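Branched-chain alpha-ketoacid decarboxylase (Lactococcus lactis, PDB 2VBF) probably decarboxylates branched-chain and aromatic alpha-keto acids to aldehydes, using thiamine diphosphate and a magnesium ion as cofactors. Local coordinates at residues 42-47 with 67-72; 49-54 with 90-95; 371-376 with 523-528. One frame throughout, in Å; residues are numbered along the deposited sequence.

Contacts 1 and 2 belong to one structural unit, their centres about 9 Å apart. Along the chain their segments alternate (42-47, 49-54, 67-72, 90-95), and both reach the same parallel sheet, in which strand 42-45 is flanked by 65-68 and 89-94. Val46 N lies 3.2 Å from Leu92 O, so the contacts meet directly. Both touch the second subunit near thiamine diphosphate, and so shape the N-terminal cofactor-binding domain at the subunit interface. Contact 3 comes later in the chain, its centre about 39 Å from that of contact 1. It is surface packing of the chain ahead of helix 379-389 on helix 525-537 of the C-terminal domain, beside a second parallel sheet of the same strand order.

Contact 1: residues 42-47 with 67-72; sequences EIFGVP and IGNANE. With TPP (thiamine diphosphate), chain D.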
# COMPACT_ATOMS: atom_id res chain seq x y z
N GLU A 42 19.05 -11.69 3.77
CA GLU A 42 17.61 -11.95 3.84
C GLU A 42 16.95 -11.12 2.76
O GLU A 42 17.33 -9.97 2.57
CB GLU A 42 17.05 -11.53 5.22
CG GLU A 42 17.27 -12.52 6.36
CD GLU A 42 18.59 -12.37 7.09
OE1 GLU A 42 19.30 -11.34 6.97
OE2 GLU A 42 18.93 -13.30 7.85
N ILE A 43 15.95 -11.69 2.08
CA ILE A 43 15.16 -10.96 1.07
C ILE A 43 13.70 -11.02 1.48
O ILE A 43 13.17 -12.10 1.78
CB ILE A 43 15.34 -11.54 -0.36
CG1 ILE A 43 16.81 -11.42 -0.76
CG2 ILE A 43 14.43 -10.84 -1.37
CD1 ILE A 43 17.14 -11.88 -2.18
N PHE A 44 13.07 -9.85 1.47
CA PHE A 44 11.65 -9.74 1.84
C PHE A 44 10.76 -9.73 0.60
O PHE A 44 11.24 -9.73 -0.53
CB PHE A 44 11.45 -8.51 2.70
CG PHE A 44 12.32 -8.51 3.93
CD1 PHE A 44 11.99 -9.30 5.02
CD2 PHE A 44 13.49 -7.78 3.96
CE1 PHE A 44 12.81 -9.33 6.15
CE2 PHE A 44 14.32 -7.79 5.09
CZ PHE A 44 13.97 -8.57 6.18
N GLY A 45 9.45 -9.77 0.83
CA GLY A 45 8.49 -9.58 -0.24
C GLY A 45 7.32 -10.54 -0.26
O GLY A 45 7.01 -11.20 0.72
N VAL A 46 6.70 -10.64 -1.43
CA VAL A 46 5.50 -11.45 -1.61
C VAL A 46 5.56 -12.16 -2.95
O VAL A 46 5.89 -11.53 -3.97
CB VAL A 46 4.21 -10.59 -1.54
CG1 VAL A 46 2.92 -11.45 -1.77
CG2 VAL A 46 4.10 -9.83 -0.20
N PRO A 47 5.28 -13.48 -2.95
CA PRO A 47 5.30 -14.20 -4.22
C PRO A 47 4.20 -13.82 -5.21
O PRO A 47 3.15 -13.32 -4.82
CB PRO A 47 5.10 -15.67 -3.80
CG PRO A 47 5.32 -15.72 -2.37
CD PRO A 47 4.93 -14.38 -1.84
N ILE A 67 12.23 -14.26 3.47
CA ILE A 67 11.34 -13.94 4.57
C ILE A 67 10.10 -13.29 3.98
O ILE A 67 10.08 -12.08 3.72
CB ILE A 67 12.03 -13.07 5.63
CG1 ILE A 67 13.28 -13.81 6.15
CG2 ILE A 67 11.07 -12.76 6.79
CD1 ILE A 67 13.93 -13.18 7.34
N GLY A 68 9.06 -14.09 3.77
CA GLY A 68 7.86 -13.63 3.06
C GLY A 68 7.03 -12.79 3.98
O GLY A 68 6.88 -13.12 5.16
N ASN A 69 6.50 -11.68 3.46
CA ASN A 69 5.62 -10.77 4.19
C ASN A 69 4.14 -11.04 3.88
O ASN A 69 3.82 -11.71 2.90
CB ASN A 69 5.95 -9.33 3.79
CG ASN A 69 7.34 -8.94 4.21
OD1 ASN A 69 8.28 -9.02 3.43
ND2 ASN A 69 7.49 -8.55 5.47
N ALA A 70 3.24 -10.50 4.72
CA ALA A 70 1.81 -10.58 4.46
C ALA A 70 1.43 -9.72 3.25
O ALA A 70 0.68 -10.17 2.37
CB ALA A 70 1.02 -10.17 5.70
N ASN A 71 1.95 -8.48 3.19
CA ASN A 71 1.74 -7.62 2.03
C ASN A 71 3.01 -6.87 1.58
O ASN A 71 4.02 -6.81 2.30
CB ASN A 71 0.53 -6.67 2.19
CG ASN A 71 0.72 -5.58 3.24
OD1 ASN A 71 1.80 -5.01 3.41
ND2 ASN A 71 -0.38 -5.24 3.91
N GLU A 72 2.92 -6.30 0.39
CA GLU A 72 4.08 -5.64 -0.24
C GLU A 72 4.47 -4.30 0.38
O GLU A 72 5.66 -3.95 0.43
CB GLU A 72 3.88 -5.48 -1.74
CG GLU A 72 3.87 -6.80 -2.48
CD GLU A 72 2.49 -7.46 -2.56
OE1 GLU A 72 1.53 -7.04 -1.86
OE2 GLU A 72 2.37 -8.43 -3.34
N1' TPP D . 0.40 -9.82 -4.47
C2' TPP D . -0.70 -9.10 -4.88
CM2 TPP D . -0.95 -7.74 -4.31
N3' TPP D . -1.53 -9.65 -5.81
C4' TPP D . -1.30 -10.91 -6.34
N4' TPP D . -2.14 -11.35 -7.26
C5' TPP D . -0.19 -11.66 -5.91
C6' TPP D . 0.66 -11.09 -4.96
C7' TPP D . 0.07 -13.06 -6.46
N3 TPP D . -0.93 -14.04 -6.02
C2 TPP D . -2.06 -14.44 -6.74
S1 TPP D . -3.01 -15.54 -6.04
C5 TPP D . -2.01 -15.57 -4.77
C4 TPP D . -0.90 -14.73 -4.86
CM4 TPP D . 0.18 -14.58 -3.81
C6 TPP D . -2.36 -16.52 -3.66
C7 TPP D . -3.68 -16.20 -2.95
O7 TPP D . -3.76 -17.14 -1.90
PA TPP D . -5.13 -17.43 -1.10
O1A TPP D . -5.77 -16.08 -0.84
O2A TPP D . -4.76 -18.17 0.16
O3A TPP D . -6.05 -18.24 -2.14
PB TPP D . -6.19 -19.85 -2.31
O1B TPP D . -5.80 -20.13 -3.73
O2B TPP D . -7.63 -20.17 -2.04
O3B TPP D . -5.30 -20.50 -1.29
O HOH W 1 4.37 -9.32 -4.95
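Gly45 O receives the shortest direct hydrogen bond between the two segments, from Asn69 N at 2.8 Å with an N-H...O angle of 174°. The Asn69 side chain answers: its OD1 accepts from Gly45 N at 2.9 Å, in the carbonyl plane of the amide but bent at the hydrogen (143°). One residue thus satisfies both polar backbone atoms of Gly45. Asn69 CG stands beside its own backbone N (chi1 -65°), which carries OD1 back to the strand, while ND2 bonds to Glu461. The backbone angles of Gly45 would jam a CB against the preceding carbonyl, evidence that glycine is required. Further back, Ile67 N bonds to Ile43 O at 2.9 Å. Ile67 lies alongside Phe44, CB to CD1 3.8 Å, and its CD1 meets Glu42 CG at 3.5 Å.

Val46 and Glu72 cross at about a right angle, with Val46 CB 3.4 Å from Glu72 OE2. That oxygen lies 2.7 Å from N1' of thiamine diphosphate, the glutamate-aminopyrimidine pairing characteristic of this enzyme family, and a water donates both to it and to Val46 O. The cofactor is also held by Gly425 and Ser454 of the second subunit. Helix 52-60 links the two parallel strands as a beta-alpha-beta unit; helices 72-86 and 462-467 pack on Asn69, and strand 89-94 borders 42-45 opposite strand 65-68.

Contact 2: residues 49-54 with 90-95; sequences DYNLQF and AFLTTF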
# COMPACT_ATOMS: atom_id res chain seq x y z
N ASP A 49 3.08 -15.28 -9.59
CA ASP A 49 3.48 -16.19 -10.65
C ASP A 49 4.67 -15.65 -11.48
O ASP A 49 5.50 -16.43 -11.93
CB ASP A 49 2.29 -16.64 -11.53
CG ASP A 49 1.76 -15.55 -12.44
OD1 ASP A 49 1.59 -14.40 -11.99
OD2 ASP A 49 1.49 -15.85 -13.62
N TYR A 50 4.79 -14.33 -11.59
CA TYR A 50 5.89 -13.71 -12.34
C TYR A 50 7.23 -13.72 -11.59
O TYR A 50 8.24 -13.24 -12.13
CB TYR A 50 5.53 -12.26 -12.71
CG TYR A 50 4.27 -12.09 -13.55
CD1 TYR A 50 3.95 -12.98 -14.57
CD2 TYR A 50 3.40 -11.00 -13.34
CE1 TYR A 50 2.81 -12.80 -15.36
CE2 TYR A 50 2.26 -10.84 -14.10
CZ TYR A 50 1.97 -11.73 -15.12
OH TYR A 50 0.85 -11.55 -15.90
N ASN A 51 7.28 -14.22 -10.35
CA ASN A 51 8.57 -14.32 -9.65
C ASN A 51 8.90 -15.67 -8.98
O ASN A 51 9.90 -15.76 -8.28
CB ASN A 51 8.74 -13.15 -8.66
CG ASN A 51 7.82 -13.23 -7.46
OD1 ASN A 51 7.45 -14.32 -7.02
ND2 ASN A 51 7.51 -12.07 -6.88
N LEU A 52 8.08 -16.70 -9.22
CA LEU A 52 8.24 -17.96 -8.48
C LEU A 52 9.52 -18.70 -8.84
O LEU A 52 10.15 -19.27 -7.97
CB LEU A 52 7.02 -18.87 -8.67
CG LEU A 52 5.69 -18.32 -8.15
CD1 LEU A 52 4.57 -19.34 -8.37
CD2 LEU A 52 5.73 -17.90 -6.68
N GLN A 53 9.91 -18.68 -10.12
CA GLN A 53 11.13 -19.36 -10.56
C GLN A 53 12.37 -18.72 -9.91
O GLN A 53 13.26 -19.42 -9.44
CB GLN A 53 11.22 -19.33 -12.10
CG GLN A 53 10.24 -20.27 -12.85
CD GLN A 53 8.80 -19.78 -12.84
OE1 GLN A 53 8.27 -19.41 -11.80
NE2 GLN A 53 8.16 -19.78 -14.01
N PHE A 54 12.41 -17.39 -9.87
CA PHE A 54 13.48 -16.68 -9.20
C PHE A 54 13.44 -16.97 -7.69
O PHE A 54 14.47 -17.15 -7.06
CB PHE A 54 13.41 -15.18 -9.48
CG PHE A 54 14.47 -14.37 -8.77
CD1 PHE A 54 15.83 -14.61 -8.98
CD2 PHE A 54 14.12 -13.35 -7.89
CE1 PHE A 54 16.79 -13.88 -8.33
CE2 PHE A 54 15.08 -12.62 -7.23
CZ PHE A 54 16.42 -12.87 -7.45
N ALA A 90 17.16 -5.83 0.20
CA ALA A 90 16.40 -6.19 -1.00
C ALA A 90 15.03 -6.77 -0.67
O ALA A 90 14.84 -7.49 0.33
CB ALA A 90 17.21 -7.18 -1.87
N PHE A 91 14.06 -6.43 -1.51
CA PHE A 91 12.77 -7.12 -1.48
C PHE A 91 12.27 -7.40 -2.90
O PHE A 91 12.72 -6.78 -3.85
CB PHE A 91 11.74 -6.39 -0.61
CG PHE A 91 11.19 -5.11 -1.20
CD1 PHE A 91 9.93 -5.08 -1.77
CD2 PHE A 91 11.91 -3.93 -1.11
CE1 PHE A 91 9.42 -3.91 -2.31
CE2 PHE A 91 11.41 -2.75 -1.63
CZ PHE A 91 10.16 -2.74 -2.23
N LEU A 92 11.40 -8.40 -3.00
CA LEU A 92 10.92 -8.95 -4.25
C LEU A 92 9.41 -8.80 -4.34
O LEU A 92 8.69 -9.22 -3.41
CB LEU A 92 11.28 -10.44 -4.31
CG LEU A 92 10.78 -11.26 -5.51
CD1 LEU A 92 11.35 -10.76 -6.83
CD2 LEU A 92 11.08 -12.76 -5.30
N THR A 93 8.92 -8.27 -5.45
CA THR A 93 7.48 -8.15 -5.68
C THR A 93 7.13 -8.69 -7.05
O THR A 93 8.02 -9.05 -7.83
CB THR A 93 7.01 -6.69 -5.57
OG1 THR A 93 7.68 -5.90 -6.57
CG2 THR A 93 7.32 -6.12 -4.19
N THR A 94 5.84 -8.74 -7.34
CA THR A 94 5.36 -9.12 -8.65
C THR A 94 4.90 -7.86 -9.41
O THR A 94 4.46 -6.87 -8.82
CB THR A 94 4.26 -10.18 -8.52
OG1 THR A 94 4.10 -10.87 -9.77
CG2 THR A 94 2.97 -9.55 -8.05
N PHE A 95 5.06 -7.92 -10.73
CA PHE A 95 4.68 -6.87 -11.66
C PHE A 95 3.33 -6.21 -11.37
O PHE A 95 2.34 -6.91 -11.08
CB PHE A 95 4.62 -7.49 -13.07
CG PHE A 95 4.52 -6.49 -14.17
CD1 PHE A 95 5.64 -5.77 -14.56
CD2 PHE A 95 3.33 -6.28 -14.83
CE1 PHE A 95 5.56 -4.86 -15.57
CE2 PHE A 95 3.25 -5.35 -15.86
CZ PHE A 95 4.37 -4.64 -16.23
O HOH W 2 1.90 -12.45 -9.98
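Leu92 overlaps two side chains of the 49-54 segment, the amide of Asn51 and the ring of Phe54. Its CD1 meets the ring at the edge, near the ring plane, 3.9 Å from Phe54 CD2. Its CG lies 3.6 Å from Asn51 ND2, and CD2 approaches Asn51 CG. With CG placed between its backbone N and carbonyl carbon (chi1 70°), Asn51 directs ND2 at the strand, where it makes a weak hydrogen bond of 3.2 Å to Thr93 O. The same nitrogen bonds weakly to Val46 O, and OD1 accepts from Gly48 N, so the amide is held from several directions. Exchanging Leu92 for an alanine would probably open a gap beside Phe54 CD2 and leave the Asn51 amide without the apolar wall against which it lies.

Toward the end of the strand, Tyr50 crosses Thr94 and Phe95 obliquely. Thr94 OG1 lies 3.6 Å from Tyr50 CB, and Phe95 CB is 3.7 Å from Tyr50 CD2. One ring face of Tyr50 carries Asp49 OD1 over its centre; the ring also stacks with His135, whose backbone O is bonded to Tyr50 OH. Thr94 OG1, which is anti to the backbone N (chi1 -161°), shares a water with Asp49 OD1, 2.7 Å and 2.8 Å away respectively. His135 NE2 bonds to the same Asp49 oxygen. The side chain of Thr94 is about 4 Å from thiamine diphosphate.

The start of helix 52-60 is thereby packed on strand 89-94, second neighbour of 65-68 in the sheet. Since the one direct hydrogen bond is weak, the join probably rests more on side-chain packing than on direct hydrogen bonding, with a bridging water serving its polar end.

Contact 3: residues 371-376 with 523-528; sequences IPSSAP and RTENEF
Glu525 and Ser373 meet with the serine approaching one face of the carboxylate. Ser373 N reaches Glu525 OE1 at 2.9 Å on the anti side, 22° out of the carboxylate plane, whereas Ser373 OG comes to the same oxygen at 3.2 Å from above that plane, 73° out, both from the same face. Glu525 is extended beyond CG (chi2 -179°), which carries the carboxylate past the helix start. Its other oxygen, OE2, takes a salt bridge from Arg381 and a water that also donates to Pro376 O.

Two side-chain motifs take part: an ST turn in the loop, where Ser373 OG accepts from Ala375 N at 3.1 Å, and a capping box at the N-terminus of helix 525-537, where Glu527 N bonds to Thr524 OG1 at 3.2 Å and Glu527 OE1 accepts from Thr524 N in return. Across the contact Glu525 N donates to Ala375 O at 3.0 Å, nearly in line with the carbonyl bond.

Asn526 crosses Pro372 at about a right angle, its OD1 3.5 Å from Pro372 CB, and its backbone N makes a weak bond to Ser373 O. Beyond this surface join, Phe528 packs on Leu382 and Val386 of helix 379-389.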
# COMPACT_ATOMS: atom_id res chain seq x y z
N ILE A 371 11.85 7.04 39.33
CA ILE A 371 11.30 6.30 40.47
C ILE A 371 9.80 6.20 40.22
O ILE A 371 9.12 7.21 40.27
CB ILE A 371 11.53 7.04 41.81
CG1 ILE A 371 13.00 7.47 41.99
CG2 ILE A 371 11.09 6.15 42.97
CD1 ILE A 371 13.95 6.33 42.25
N PRO A 372 9.29 4.98 39.95
CA PRO A 372 7.87 4.88 39.64
C PRO A 372 6.97 5.09 40.86
O PRO A 372 7.41 4.89 42.00
CB PRO A 372 7.71 3.45 39.12
CG PRO A 372 8.84 2.70 39.73
CD PRO A 372 9.97 3.67 39.89
N SER A 373 5.74 5.53 40.60
CA SER A 373 4.68 5.57 41.59
C SER A 373 3.50 4.73 41.07
O SER A 373 3.59 4.11 40.00
CB SER A 373 4.23 7.01 41.82
OG SER A 373 3.48 7.51 40.72
N SER A 374 2.40 4.72 41.82
CA SER A 374 1.19 4.04 41.40
C SER A 374 0.35 4.89 40.44
O SER A 374 -0.74 4.47 40.06
CB SER A 374 0.36 3.64 42.62
OG SER A 374 -0.19 4.78 43.26
N ALA A 375 0.85 6.07 40.06
CA ALA A 375 0.10 6.98 39.22
C ALA A 375 -0.18 6.35 37.86
O ALA A 375 0.62 5.57 37.36
CB ALA A 375 0.85 8.29 39.04
N PRO A 376 -1.32 6.70 37.25
CA PRO A 376 -1.55 6.27 35.87
C PRO A 376 -0.46 6.82 34.96
O PRO A 376 0.05 7.91 35.20
CB PRO A 376 -2.90 6.90 35.52
CG PRO A 376 -3.56 7.21 36.83
CD PRO A 376 -2.44 7.52 37.76
N ARG A 523 -1.14 0.13 32.75
CA ARG A 523 -1.86 1.38 33.02
C ARG A 523 -1.13 2.36 33.94
O ARG A 523 -1.37 3.57 33.86
CB ARG A 523 -3.25 1.07 33.61
CG ARG A 523 -4.17 0.32 32.65
CD ARG A 523 -5.49 -0.05 33.31
NE ARG A 523 -6.39 -0.80 32.42
CZ ARG A 523 -7.22 -0.24 31.54
NH1 ARG A 523 -7.30 1.07 31.40
NH2 ARG A 523 -7.99 -1.03 30.77
N THR A 524 -0.24 1.87 34.80
CA THR A 524 0.42 2.70 35.80
C THR A 524 1.93 2.68 35.63
O THR A 524 2.48 1.84 34.91
CB THR A 524 0.09 2.21 37.25
OG1 THR A 524 0.75 0.97 37.49
CG2 THR A 524 -1.43 2.05 37.46
N GLU A 525 2.61 3.62 36.28
CA GLU A 525 4.07 3.69 36.21
C GLU A 525 4.72 2.44 36.79
O GLU A 525 5.69 1.95 36.25
CB GLU A 525 4.61 4.91 36.94
CG GLU A 525 4.10 6.26 36.43
CD GLU A 525 4.70 7.43 37.19
OE1 GLU A 525 5.42 7.19 38.19
OE2 GLU A 525 4.47 8.59 36.80
N ASN A 526 4.19 1.93 37.91
CA ASN A 526 4.73 0.71 38.53
C ASN A 526 4.65 -0.49 37.60
O ASN A 526 5.59 -1.28 37.50
CB ASN A 526 3.96 0.36 39.81
CG ASN A 526 4.37 1.19 41.00
OD1 ASN A 526 5.53 1.61 41.12
ND2 ASN A 526 3.43 1.43 41.91
N GLU A 527 3.50 -0.62 36.95
CA GLU A 527 3.29 -1.69 35.99
C GLU A 527 4.26 -1.57 34.82
O GLU A 527 4.80 -2.57 34.37
CB GLU A 527 1.85 -1.69 35.48
CG GLU A 527 0.86 -2.26 36.47
CD GLU A 527 -0.57 -1.86 36.18
OE1 GLU A 527 -0.82 -1.26 35.12
OE2 GLU A 527 -1.45 -2.14 37.03
N PHE A 528 4.49 -0.35 34.36
CA PHE A 528 5.42 -0.12 33.24
C PHE A 528 6.84 -0.57 33.57
O PHE A 528 7.46 -1.32 32.81
CB PHE A 528 5.44 1.33 32.80
CG PHE A 528 6.37 1.57 31.64
CD1 PHE A 528 5.99 1.23 30.35
CD2 PHE A 528 7.65 2.06 31.85
CE1 PHE A 528 6.86 1.40 29.29
CE2 PHE A 528 8.52 2.24 30.80
CZ PHE A 528 8.12 1.91 29.51
O HOH W 3 2.63 9.08 34.99